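Local structure of sniffer CG10964-PA (Drosophila melanogaster, 1SNY) at residues L33-G36 / L37-L41. The protein probably reduces carbonyl compounds with NADPH, as a member of the short-chain dehydrogenase/reductase family that binds the dinucleotide in a Rossmann fold. Residues are numbered along the deposited sequence; the frame is centred on the assembly and turned at random.
With NAP (NADP nicotinamide-adenine-dinucleotide phosphate), chain B.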
loop_
_atom_site.group_PDB
_atom_site.type_symbol
_atom_site.label_atom_id
_atom_site.label_comp_id
_atom_site.label_asym_id
_atom_site.label_seq_id
_atom_site.Cartn_x
_atom_site.Cartn_y
_atom_site.Cartn_z
ATOM N N LEU A 33 -12.078 17.627 7.506
ATOM C CA LEU A 33 -13.194 16.904 6.904
ATOM C C LEU A 33 -14.085 16.141 7.887
ATOM O O LEU A 33 -15.298 16.035 7.680
ATOM C CB LEU A 33 -12.663 15.950 5.823
ATOM C CG LEU A 33 -11.758 16.587 4.754
ATOM C CD1 LEU A 33 -11.345 15.538 3.730
ATOM C CD2 LEU A 33 -12.488 17.735 4.068
ATOM N N GLY A 34 -13.491 15.611 8.952
ATOM C CA GLY A 34 -14.274 14.875 9.928
ATOM C C GLY A 34 -15.350 15.771 10.506
ATOM O O GLY A 34 -16.530 15.417 10.542
ATOM N N LEU A 35 -14.930 16.948 10.952
ATOM C CA LEU A 35 -15.843 17.926 11.529
ATOM C C LEU A 35 -16.807 18.443 10.465
ATOM O O LEU A 35 -17.983 18.684 10.741
ATOM C CB LEU A 35 -15.045 19.096 12.103
ATOM C CG LEU A 35 -15.831 20.252 12.723
ATOM C CD1 LEU A 35 -16.565 19.772 13.970
ATOM C CD2 LEU A 35 -14.870 21.379 13.066
ATOM N N GLY A 36 -16.294 18.618 9.250
ATOM C CA GLY A 36 -17.117 19.113 8.164
ATOM C C GLY A 36 -18.235 18.147 7.842
ATOM O O GLY A 36 -19.363 18.562 7.557
ATOM N N LEU A 37 -17.921 16.854 7.887
ATOM C CA LEU A 37 -18.904 15.819 7.601
ATOM C C LEU A 37 -19.979 15.811 8.673
ATOM O O LEU A 37 -21.159 15.670 8.370
ATOM C CB LEU A 37 -18.235 14.443 7.531
ATOM C CG LEU A 37 -17.325 14.147 6.337
ATOM C CD1 LEU A 37 -16.680 12.782 6.528
ATOM C CD2 LEU A 37 -18.132 14.175 5.046
ATOM N N VAL A 38 -19.566 15.949 9.931
ATOM C CA VAL A 38 -20.518 15.970 11.038
ATOM C C VAL A 38 -21.570 17.043 10.775
ATOM O O VAL A 38 -22.768 16.763 10.770
ATOM C CB VAL A 38 -19.822 16.288 12.382
ATOM C CG1 VAL A 38 -20.849 16.359 13.498
ATOM C CG2 VAL A 38 -18.786 15.232 12.692
ATOM N N LYS A 39 -21.116 18.270 10.538
ATOM C CA LYS A 39 -22.026 19.378 10.286
ATOM C C LYS A 39 -22.921 19.129 9.080
ATOM O O LYS A 39 -24.117 19.401 9.124
ATOM C CB LYS A 39 -21.239 20.677 10.086
ATOM C CG LYS A 39 -20.399 21.084 11.285
ATOM C CD LYS A 39 -19.633 22.366 11.000
ATOM C CE LYS A 39 -18.743 22.751 12.171
ATOM N NZ LYS A 39 -17.910 23.946 11.854
ATOM N N ALA A 40 -22.345 18.611 8.002
ATOM C CA ALA A 40 -23.122 18.340 6.799
ATOM C C ALA A 40 -24.171 17.261 7.057
ATOM O O ALA A 40 -25.250 17.286 6.467
ATOM C CB ALA A 40 -22.202 17.908 5.666
ATOM N N LEU A 41 -23.848 16.314 7.931
ATOM C CA LEU A 41 -24.776 15.237 8.256
ATOM C C LEU A 41 -25.982 15.812 8.983
ATOM O O LEU A 41 -27.121 15.396 8.752
ATOM C CB LEU A 41 -24.087 14.186 9.129
ATOM C CG LEU A 41 -23.090 13.280 8.400
ATOM C CD1 LEU A 41 -22.263 12.507 9.406
ATOM C CD2 LEU A 41 -23.844 12.335 7.473
HETATM P PA NAP B . -6.542 16.836 9.223
HETATM O O1A NAP B . -5.178 16.711 9.551
HETATM O O2A NAP B . -7.341 18.122 9.253
HETATM O O5B NAP B . -7.401 15.814 10.104
HETATM C C5B NAP B . -6.900 14.471 10.332
HETATM C C4B NAP B . -7.906 13.954 11.408
HETATM O O4B NAP B . -7.497 12.542 11.722
HETATM C C3B NAP B . -7.827 14.669 12.793
HETATM O O3B NAP B . -9.162 14.696 13.322
HETATM C C2B NAP B . -6.869 13.793 13.571
HETATM O O2B NAP B . -6.911 13.902 14.988
HETATM C C1B NAP B . -7.262 12.375 13.099
HETATM N N9A NAP B . -6.185 11.453 13.419
HETATM C C8A NAP B . -4.879 11.359 12.980
HETATM N N7A NAP B . -4.193 10.365 13.532
HETATM C C5A NAP B . -5.116 9.778 14.385
HETATM C C6A NAP B . -4.978 8.678 15.250
HETATM N N6A NAP B . -3.867 7.923 15.448
HETATM N N1A NAP B . -6.112 8.310 15.999
HETATM C C2A NAP B . -7.321 9.016 15.882
HETATM N N3A NAP B . -7.481 10.107 15.040
HETATM C C4A NAP B . -6.351 10.448 14.313
HETATM O O3 NAP B . -6.768 16.272 7.765
HETATM P PN NAP B . -8.030 16.173 6.827
HETATM O O1N NAP B . -7.827 16.977 5.610
HETATM O O2N NAP B . -9.208 16.518 7.668
HETATM O O5D NAP B . -8.002 14.648 6.399
HETATM C C5D NAP B . -9.226 13.840 6.475
HETATM C C4D NAP B . -9.029 12.606 5.613
HETATM O O4D NAP B . -9.098 12.973 4.211
HETATM C C3D NAP B . -7.657 11.873 5.773
HETATM O O3D NAP B . -7.839 10.437 5.759
HETATM C C2D NAP B . -6.859 12.401 4.591
HETATM O O2D NAP B . -5.780 11.571 4.223
HETATM C C1D NAP B . -7.891 12.495 3.531
HETATM N N1N NAP B . -7.679 13.491 2.458
HETATM C C2N NAP B . -7.582 14.907 2.652
HETATM C C3N NAP B . -7.380 15.703 1.514
HETATM C C7N NAP B . -7.271 17.227 1.663
HETATM O O7N NAP B . -7.098 17.859 0.637
HETATM N N7N NAP B . -7.362 17.802 2.831
HETATM C C4N NAP B . -7.272 15.113 0.173
HETATM C C5N NAP B . -7.377 13.707 0.047
HETATM C C6N NAP B . -7.579 12.878 1.181
HETATM P P2B NAP B . -5.966 14.941 15.838
HETATM O O1X NAP B . -6.646 16.309 15.722
HETATM O O2X NAP B . -6.044 14.344 17.203
HETATM O O3X NAP B . -4.589 14.940 15.188
#
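L35 and K39, one helical turn apart, meet through their aliphatic parts, crossing at a slant. With chi1 at 178°, L35 swings CG away from its own N and beside its carbonyl carbon, bringing CG 3.9 Å from K39 CE. The lysine chain, extended beyond CG, runs past this branch, and its CG also rests 3.4 Å from L35 O. That same carbonyl oxygen accepts a nearly straight hydrogen bond from K39 N (174° at the hydrogen), one of four successive i to i+4 backbone hydrogen bonds between 33-36 and 37-41. Beside the leucine's methyls, K39 NZ forms a salt bridge with E63 of helix 62-70, a helix whose E63 and L67 also touch L35. With K39 cut back to an alanine, E63 would probably lose its charged mate and L35 the chain that crosses it. Round the helix, V38 sets CG2 3.1 Å from G34 O and faces strand 50-55, while L37 lays CG 3.1 Å from L33 O and turns to helix 235-248. At the N-terminal end the cofactor takes over: L33 N donates to NAP O2N (3.1 Å), and L33 CD1 lies 3.4 Å from NAP O4D, against the nicotinamide-side ribose. A helix that follows the first strand and offers its N-terminal end to the pyrophosphate, within a beta-alpha-beta unit, is the hallmark of the Rossmann dinucleotide-binding fold.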